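Local coordinates for putative exported protein (Peptoclostridium difficile, PDB 5TTA), which is of unknown function but is probably exported, and belongs to the DUF5780 family of the E-set clan, at residues I48-T53 against D192-S197; D94-N97 against E103-S106; P58-S63 against H132-M137; V107-S110 against V114-G117. All blocks are in the same frame, centred on the assembly; numbering follows the deposited sequence.

The four contacts run from the middle of the chain to its periphery. Interaction 3 is the buried one, about 3 Å from the chain centre, where strands 58-66 and 131-135 of two different sheets meet through side chains. Interactions 1 and 2 lie near the surface; interaction 1 packs aromatic rings beside strand 41-50, and its Y50 and W194 pack on P58 of interaction 3. Interaction 2 ties strand 96-98 to the connection that follows it, and interaction 4 lies within that connection; Y116 of interaction 4 packs on E103 and S106 of interaction 2. Interactions 1 and 3 are thus side-chain packing, one at the surface and one in the core, while 2 and 4 rest on hydrogen bonds, some through waters.

Interaction 1. Residues I48-T53 against D192-S197; sequences IQYDDT and DKWKQS
Y50 and W194 carry this small contact, which buries 72 Å² in all and has no hydrogen bond across it. The aromatic part is oblique: the phenol ring and the five-membered ring of the indole have centroids 5.7 Å apart and planes inclined at 34°. Contact is made by the CE2 side of the tyrosine, with Y50 CE2 3.7 Å from W194 NE1 and Y50 CE2 3.8 Å from W194 CD1. The two side chains come in from opposite ends and pass flank to flank; W194 holds CG anti to its own N (chi1 173°), which carries the indole over to Y50. P58 of the adjacent strand touches both rings.

The polar part stays within each segment or reaches beyond it. T53 OG1 donates to D51 OD1 at 2.8 Å, closing the turn after the strand, and a weak bond from T53 N to D51 OD1 backs it up. Q196 OE1 accepts from V119 N, and Q196 NE2 donates to G117 O and Y55 O.

The arrangement is aromatic packing with P58 at the edge of a three-stranded antiparallel sheet, joining the end of strand 41-50 to the short, weakly bonded strand 194-195.

Interaction 2. Residues D94-N97 against E103-S106; sequences DAQN and EVGS
N97 and G105 meet where the long connection between the two antiparallel strands 96-98 and 121-123 folds back onto its starting strand, a loop held there by one backbone bond and by the asparagine amide. The CA atoms of N97 and G105 lie 5.2 Å apart, the nearest pair in the register.

Both ends of N97 are used. Its carbonyl O accepts from G105 N at 2.8 Å with an N-H...O angle of 156°, the donor standing somewhat off the carbonyl plane; the same oxygen receives a CA-H...O approach from V104, V104 CA to N97 O being 3.3 Å. The side-chain amide then reaches further along the loop: N97 ND2 donates to S106 O at 3.1 Å, nearly straight at 167°, and this bond lies in the carbonyl plane and in the amide plane as well. CG of N97 sits between the backbone N and carbonyl carbon (chi1 57°), a torsion that lets the amide swing over to the loop. The remaining amide atom, N97 OD1, accepts from a water at 2.9 Å, which also gives a weak bond to G105 O. With these partners the buried asparagine has a donor and both acceptors engaged, and W57 and F191 pack against it. On the loop side, E103 N is bonded to D101 OD1.

Beside this polar network the V104 side chain lies roughly perpendicular to that of Q96, its CG1 methyl 3.5 Å from Q96 NE2 and equally 3.5 Å from Q96 CB.

Interaction 3. Residues P58-S63 against H132-M137; sequences PSNVIS and HTYRKM
A facing pair of antiparallel sheets makes the interior of this fold, and N60 and I62 of strand 58-66 meet Y134 of strand 131-135 between them. The arrangement is consistent with the beta-sandwich character of the E-set clan. The nearest backbones, I62 and Y134, have CA atoms 10.3 Å apart, a sheet-to-sheet spacing rather than that of paired strands.

Y134 reaches between the sheets with its CG anti to its carbonyl carbon (chi1 -64°), which sends the ring across to the opposite sheet. Its hydroxyl end meets the N60 amide: N60 OD1 is 3.5 Å from Y134 OH and also 3.5 Å from Y134 CE2. The amide and ring planes are 63° apart, the oxygen arriving obliquely at the ring's outer end. Farther down, I62 CD1 approaches Y134 CD2 at 4.2 Å, a looser apolar touch. One face of the phenol ring is covered from its own strand, H132 CD2 lying 3.4 Å above the plane and over the ring centre. F188 of strand 183-189 stacks with Y134, while C79 of strand 72-82 touches both Y134 and N60.

The backbone of strand 58-66 is bonded within its own sheet, N60 to F188 and I62 to D186. Between the sheets, the 99 Å² buried therefore comes from side chains gathered around one aromatic ring, with I62 adding an apolar contact and N60 placing a polar group beside the phenol oxygen.

Interaction 4. Residues V107-S110 against V114-G117; sequences VGFS and VDYG
F109 and D115 form the single antiparallel bridge of a hairpin-like turn-back of the loop, whose two segments run 172° apart end to end. The backbone bonds lie on either side of that pair, making it the non-hydrogen-bonded one. S110 N donates to V114 O at 2.8 Å and 166°, and Y116 N donates to G108 O at 2.9 Å.

Side-chain bonds add to the backbone pair. S110 OG, held between its own N and carbonyl carbon (chi1 78°), receives V114 N at 2.8 Å and closes the turn end. D115 OD1 takes G117 N at 2.8 Å in an Asx turn, from above its carboxylate plane; a water bridges it to G108 O, 2.7 Å from D115 OD1 and 3.0 Å from G108 O. D115 OD2 is bonded to Y55 OH.

Two rings add packing on different segments. D115 OD1 stands over one face of the F109 ring, toward its rim, the carboxylate plane tilted only moderately from the ring's, and F109 CE2 is 3.5 Å from D115 CG. The Y116 ring lies beneath the opposing backbone, and S110 N stands 3.5 Å above one of its faces.

This turn-back projects from the connection between strands 96-98 and 121-123, with Y116 resting on A99, E103 and S106, and G117 O tied to W57 NE1 before strand 58-66 and to Q196 NE2 after strand 194-195.

Interaction 1. Residues I48-T53 against D192-S197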
# COMPACT_ATOMS: atom_id res chain seq x y z
N ILE A 48 2.60 -0.05 32.81
CA ILE A 48 3.72 -0.87 32.32
C ILE A 48 3.40 -2.30 32.68
O ILE A 48 3.05 -2.59 33.83
CB ILE A 48 5.05 -0.47 32.98
CG1 ILE A 48 5.28 1.03 32.86
CG2 ILE A 48 6.21 -1.30 32.41
CD1 ILE A 48 6.22 1.41 31.78
N GLN A 49 3.49 -3.19 31.69
CA GLN A 49 3.40 -4.62 31.89
C GLN A 49 4.59 -5.28 31.18
O GLN A 49 5.11 -4.76 30.19
CB GLN A 49 2.07 -5.16 31.35
CG GLN A 49 0.88 -4.41 31.98
CD GLN A 49 -0.49 -4.99 31.65
OE1 GLN A 49 -0.62 -6.01 30.95
NE2 GLN A 49 -1.55 -4.33 32.15
N TYR A 50 5.00 -6.43 31.71
CA TYR A 50 6.12 -7.19 31.16
C TYR A 50 5.61 -8.50 30.57
O TYR A 50 4.72 -9.14 31.14
CB TYR A 50 7.16 -7.48 32.25
CG TYR A 50 7.59 -6.21 32.95
CD1 TYR A 50 6.88 -5.71 34.04
CD2 TYR A 50 8.67 -5.49 32.48
CE1 TYR A 50 7.27 -4.53 34.66
CE2 TYR A 50 9.08 -4.32 33.09
CZ TYR A 50 8.38 -3.84 34.17
OH TYR A 50 8.81 -2.68 34.76
N ASP A 51 6.19 -8.90 29.45
CA ASP A 51 5.70 -10.11 28.82
C ASP A 51 6.14 -11.34 29.61
O ASP A 51 6.92 -11.27 30.57
CB ASP A 51 6.14 -10.18 27.35
CG ASP A 51 7.65 -10.40 27.17
OD1 ASP A 51 8.29 -11.15 27.94
OD2 ASP A 51 8.19 -9.85 26.18
N ASP A 52 5.62 -12.50 29.20
CA ASP A 52 5.79 -13.74 29.93
C ASP A 52 7.08 -14.48 29.59
O ASP A 52 7.41 -15.45 30.29
CB ASP A 52 4.62 -14.69 29.67
CG ASP A 52 3.36 -14.25 30.36
OD1 ASP A 52 2.28 -14.41 29.75
OD2 ASP A 52 3.46 -13.75 31.50
N THR A 53 7.78 -14.09 28.53
CA THR A 53 8.99 -14.78 28.12
C THR A 53 10.05 -14.60 29.20
O THR A 53 9.87 -13.81 30.13
CB THR A 53 9.48 -14.24 26.77
OG1 THR A 53 10.12 -12.97 26.98
CG2 THR A 53 8.33 -14.08 25.81
N ASP A 192 13.00 2.56 27.27
CA ASP A 192 13.73 3.60 28.01
C ASP A 192 13.42 3.54 29.51
O ASP A 192 12.26 3.42 29.91
CB ASP A 192 13.39 4.99 27.45
CG ASP A 192 14.36 6.07 27.94
OD1 ASP A 192 15.45 5.71 28.43
OD2 ASP A 192 14.03 7.27 27.84
N LYS A 193 14.48 3.61 30.33
CA LYS A 193 14.49 3.61 31.81
C LYS A 193 14.24 2.22 32.38
O LYS A 193 14.06 2.09 33.59
CB LYS A 193 13.46 4.57 32.43
CG LYS A 193 13.48 6.00 31.87
CD LYS A 193 14.70 6.77 32.30
CE LYS A 193 14.53 8.27 31.99
NZ LYS A 193 15.72 9.03 32.43
N TRP A 194 14.25 1.17 31.56
CA TRP A 194 14.12 -0.20 32.04
C TRP A 194 15.51 -0.81 32.19
O TRP A 194 16.40 -0.60 31.36
CB TRP A 194 13.27 -0.99 31.05
CG TRP A 194 13.13 -2.47 31.24
CD1 TRP A 194 12.59 -3.13 32.30
CD2 TRP A 194 13.50 -3.47 30.27
NE1 TRP A 194 12.61 -4.51 32.06
CE2 TRP A 194 13.17 -4.73 30.82
CE3 TRP A 194 14.09 -3.41 29.01
CZ2 TRP A 194 13.42 -5.93 30.15
CZ3 TRP A 194 14.31 -4.61 28.32
CH2 TRP A 194 13.97 -5.85 28.89
N LYS A 195 15.72 -1.54 33.28
CA LYS A 195 16.92 -2.34 33.47
C LYS A 195 16.52 -3.81 33.45
O LYS A 195 15.88 -4.30 34.39
CB LYS A 195 17.65 -1.98 34.76
CG LYS A 195 19.00 -2.70 34.87
CD LYS A 195 19.76 -2.32 36.12
CE LYS A 195 20.44 -0.97 35.96
NZ LYS A 195 21.35 -0.98 34.78
N GLN A 196 16.90 -4.51 32.39
CA GLN A 196 16.44 -5.88 32.20
C GLN A 196 16.94 -6.80 33.31
O GLN A 196 16.20 -7.66 33.80
CB GLN A 196 16.87 -6.38 30.82
CG GLN A 196 16.45 -7.85 30.54
CD GLN A 196 16.72 -8.27 29.11
OE1 GLN A 196 17.78 -7.97 28.56
NE2 GLN A 196 15.75 -8.95 28.51
N SER A 197 18.20 -6.61 33.73
CA SER A 197 18.80 -7.51 34.72
C SER A 197 18.03 -7.54 36.03
O SER A 197 17.96 -8.58 36.69
CB SER A 197 20.26 -7.10 34.97
OG SER A 197 20.34 -5.79 35.52

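Interaction 2. Residues D94-N97 against E103-S106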
# COMPACT_ATOMS: atom_id res chain seq x y z
N ASP A 94 9.52 5.97 21.93
CA ASP A 94 9.47 4.94 20.90
C ASP A 94 10.86 4.40 20.55
O ASP A 94 11.10 3.98 19.42
CB ASP A 94 8.77 5.46 19.64
CG ASP A 94 9.37 6.76 19.10
OD1 ASP A 94 10.43 7.20 19.59
OD2 ASP A 94 8.77 7.34 18.16
N ALA A 95 11.77 4.33 21.54
CA ALA A 95 13.09 3.77 21.29
C ALA A 95 13.00 2.29 20.91
O ALA A 95 12.14 1.56 21.41
CB ALA A 95 13.97 3.92 22.52
N GLN A 96 13.93 1.86 20.07
CA GLN A 96 14.07 0.45 19.71
C GLN A 96 15.13 -0.22 20.57
O GLN A 96 16.06 0.42 21.06
CB GLN A 96 14.45 0.29 18.24
CG GLN A 96 13.46 0.89 17.25
CD GLN A 96 13.90 0.67 15.81
OE1 GLN A 96 13.41 -0.25 15.14
NE2 GLN A 96 14.81 1.51 15.32
N ASN A 97 14.99 -1.53 20.74
CA ASN A 97 15.96 -2.28 21.51
C ASN A 97 17.18 -2.55 20.65
O ASN A 97 17.09 -2.64 19.42
CB ASN A 97 15.35 -3.60 22.00
CG ASN A 97 14.82 -4.47 20.86
OD1 ASN A 97 13.88 -4.10 20.16
ND2 ASN A 97 15.44 -5.62 20.68
N GLU A 103 22.26 -5.49 16.38
CA GLU A 103 20.97 -5.52 15.71
C GLU A 103 19.96 -4.66 16.47
O GLU A 103 19.89 -4.71 17.70
CB GLU A 103 20.46 -6.95 15.61
CG GLU A 103 19.42 -7.13 14.53
CD GLU A 103 19.98 -6.81 13.16
OE1 GLU A 103 21.17 -7.14 12.91
OE2 GLU A 103 19.25 -6.23 12.33
N VAL A 104 19.16 -3.89 15.74
CA VAL A 104 18.19 -2.97 16.33
C VAL A 104 16.79 -3.44 15.99
O VAL A 104 16.48 -3.69 14.81
CB VAL A 104 18.42 -1.53 15.83
CG1 VAL A 104 17.37 -0.56 16.42
CG2 VAL A 104 19.86 -1.09 16.14
N GLY A 105 15.95 -3.57 17.01
CA GLY A 105 14.54 -3.83 16.77
C GLY A 105 14.19 -5.25 16.39
O GLY A 105 13.08 -5.48 15.90
N SER A 106 15.09 -6.20 16.59
CA SER A 106 14.78 -7.59 16.28
C SER A 106 14.40 -8.36 17.55
O SER A 106 14.62 -7.91 18.68
CB SER A 106 15.96 -8.26 15.57
OG SER A 106 15.90 -8.01 14.18
O HOH W 1 11.48 -5.03 18.75

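Interaction 3. Residues P58-S63 against H132-M137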
# COMPACT_ATOMS: atom_id res chain seq x y z
N PRO A 58 9.27 -4.83 28.55
CA PRO A 58 8.26 -3.89 29.06
C PRO A 58 7.45 -3.23 27.96
O PRO A 58 7.99 -2.82 26.92
CB PRO A 58 9.11 -2.82 29.77
CG PRO A 58 10.37 -2.73 28.91
CD PRO A 58 10.60 -4.20 28.39
N SER A 59 6.15 -3.08 28.20
CA SER A 59 5.30 -2.32 27.29
C SER A 59 4.38 -1.38 28.08
O SER A 59 3.91 -1.72 29.17
CB SER A 59 4.39 -3.21 26.42
OG SER A 59 5.10 -4.02 25.49
N ASN A 60 4.09 -0.24 27.47
CA ASN A 60 3.00 0.63 27.93
C ASN A 60 1.70 0.04 27.40
O ASN A 60 1.46 0.07 26.19
CB ASN A 60 3.29 2.04 27.40
CG ASN A 60 2.16 3.03 27.65
OD1 ASN A 60 2.10 4.08 27.00
ND2 ASN A 60 1.30 2.73 28.56
N VAL A 61 0.88 -0.54 28.27
CA VAL A 61 -0.35 -1.20 27.84
C VAL A 61 -1.52 -0.29 28.17
O VAL A 61 -1.80 -0.01 29.34
CB VAL A 61 -0.51 -2.58 28.50
CG1 VAL A 61 -1.83 -3.24 28.02
CG2 VAL A 61 0.72 -3.47 28.13
N ILE A 62 -2.19 0.19 27.13
CA ILE A 62 -3.35 1.09 27.25
C ILE A 62 -4.61 0.27 27.05
O ILE A 62 -4.83 -0.29 25.97
CB ILE A 62 -3.26 2.24 26.24
CG1 ILE A 62 -1.88 2.89 26.35
CG2 ILE A 62 -4.40 3.25 26.49
CD1 ILE A 62 -1.58 3.95 25.31
N SER A 63 -5.44 0.19 28.10
CA SER A 63 -6.69 -0.56 28.03
C SER A 63 -7.79 0.39 27.58
O SER A 63 -8.06 1.40 28.25
CB SER A 63 -7.00 -1.20 29.37
OG SER A 63 -8.32 -1.70 29.38
N HIS A 132 4.32 11.69 24.47
CA HIS A 132 4.29 10.99 23.20
C HIS A 132 2.86 10.79 22.75
O HIS A 132 1.99 10.43 23.55
CB HIS A 132 4.99 9.62 23.27
CG HIS A 132 5.08 8.94 21.94
ND1 HIS A 132 5.88 9.41 20.93
CD2 HIS A 132 4.47 7.83 21.46
CE1 HIS A 132 5.78 8.61 19.88
NE2 HIS A 132 4.91 7.65 20.17
N THR A 133 2.60 10.97 21.46
CA THR A 133 1.26 10.76 20.94
C THR A 133 1.27 9.49 20.11
O THR A 133 1.88 9.46 19.04
CB THR A 133 0.76 11.95 20.14
OG1 THR A 133 0.60 13.07 21.03
CG2 THR A 133 -0.60 11.64 19.51
N TYR A 134 0.58 8.46 20.61
CA TYR A 134 0.40 7.22 19.88
C TYR A 134 -0.75 7.35 18.88
O TYR A 134 -1.80 7.93 19.18
CB TYR A 134 0.11 6.09 20.87
CG TYR A 134 1.22 5.77 21.82
CD1 TYR A 134 2.31 4.96 21.42
CD2 TYR A 134 1.21 6.25 23.15
CE1 TYR A 134 3.34 4.65 22.30
CE2 TYR A 134 2.24 5.95 24.04
CZ TYR A 134 3.31 5.12 23.60
OH TYR A 134 4.33 4.79 24.46
N ARG A 135 -0.55 6.80 17.68
CA ARG A 135 -1.56 6.83 16.63
C ARG A 135 -1.89 5.41 16.20
O ARG A 135 -0.97 4.59 16.03
CB ARG A 135 -1.06 7.69 15.47
CG ARG A 135 -2.11 8.07 14.46
CD ARG A 135 -1.64 9.21 13.57
NE ARG A 135 -0.84 8.73 12.45
CZ ARG A 135 -1.34 8.41 11.27
NH1 ARG A 135 -2.64 8.52 11.04
NH2 ARG A 135 -0.54 7.97 10.30
N LYS A 136 -3.18 5.09 16.08
CA LYS A 136 -3.58 3.73 15.74
C LYS A 136 -3.06 3.32 14.37
O LYS A 136 -2.49 2.23 14.20
CB LYS A 136 -5.11 3.57 15.79
CG LYS A 136 -5.64 2.12 15.53
CD LYS A 136 -7.16 2.13 15.41
CE LYS A 136 -7.85 0.75 15.45
NZ LYS A 136 -7.10 -0.33 14.75
N MSE A 137 -3.21 4.18 13.37
CA MSE A 137 -2.73 3.84 12.03
C MSE A 137 -1.26 4.25 11.91
O MSE A 137 -0.86 4.86 10.92
CB MSE A 137 -3.56 4.51 10.94
CG MSE A 137 -5.01 4.06 10.85
SE MSE A 137 -6.01 5.17 9.56
CE MSE A 137 -5.00 4.69 7.94

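Interaction 4. Residues V107-S110 against V114-G117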
# COMPACT_ATOMS: atom_id res chain seq x y z
N VAL A 107 13.83 -9.54 17.33
CA VAL A 107 13.39 -10.42 18.39
C VAL A 107 13.67 -11.85 17.95
O VAL A 107 13.60 -12.17 16.76
CB VAL A 107 11.90 -10.22 18.71
CG1 VAL A 107 11.04 -10.71 17.57
CG2 VAL A 107 11.54 -10.88 20.03
N GLY A 108 13.96 -12.71 18.92
CA GLY A 108 14.33 -14.08 18.63
C GLY A 108 15.84 -14.25 18.72
O GLY A 108 16.46 -13.70 19.63
N PHE A 109 16.42 -14.98 17.78
CA PHE A 109 17.86 -15.19 17.70
C PHE A 109 18.35 -14.80 16.32
O PHE A 109 17.65 -14.96 15.32
CB PHE A 109 18.25 -16.67 17.98
CG PHE A 109 18.10 -17.06 19.42
CD1 PHE A 109 16.88 -17.46 19.92
CD2 PHE A 109 19.19 -16.99 20.27
CE1 PHE A 109 16.74 -17.81 21.25
CE2 PHE A 109 19.05 -17.33 21.61
CZ PHE A 109 17.83 -17.74 22.10
N SER A 110 19.58 -14.30 16.28
CA SER A 110 20.21 -14.05 15.00
C SER A 110 20.52 -15.39 14.35
O SER A 110 20.54 -16.43 15.02
CB SER A 110 21.48 -13.23 15.19
OG SER A 110 22.54 -14.07 15.64
N VAL A 114 23.03 -15.19 18.19
CA VAL A 114 22.99 -14.13 19.20
C VAL A 114 21.56 -13.97 19.68
O VAL A 114 20.62 -13.90 18.88
CB VAL A 114 23.52 -12.81 18.62
CG1 VAL A 114 23.06 -11.58 19.49
CG2 VAL A 114 25.04 -12.85 18.51
N ASP A 115 21.39 -13.89 21.00
CA ASP A 115 20.07 -13.76 21.62
C ASP A 115 19.61 -12.30 21.56
O ASP A 115 20.14 -11.46 22.29
CB ASP A 115 20.13 -14.27 23.05
CG ASP A 115 18.76 -14.48 23.65
OD1 ASP A 115 17.78 -13.92 23.10
OD2 ASP A 115 18.66 -15.20 24.67
N TYR A 116 18.62 -12.02 20.71
CA TYR A 116 18.01 -10.69 20.63
C TYR A 116 17.15 -10.36 21.84
O TYR A 116 16.85 -9.18 22.08
CB TYR A 116 17.12 -10.58 19.39
CG TYR A 116 17.82 -10.66 18.05
CD1 TYR A 116 19.09 -10.10 17.85
CD2 TYR A 116 17.20 -11.28 16.97
CE1 TYR A 116 19.71 -10.16 16.61
CE2 TYR A 116 17.82 -11.35 15.73
CZ TYR A 116 19.06 -10.79 15.56
OH TYR A 116 19.65 -10.87 14.32
N GLY A 117 16.72 -11.38 22.60
CA GLY A 117 15.91 -11.13 23.78
C GLY A 117 16.64 -10.30 24.81
O GLY A 117 16.01 -9.58 25.58
O HOH W 2 15.31 -14.51 22.24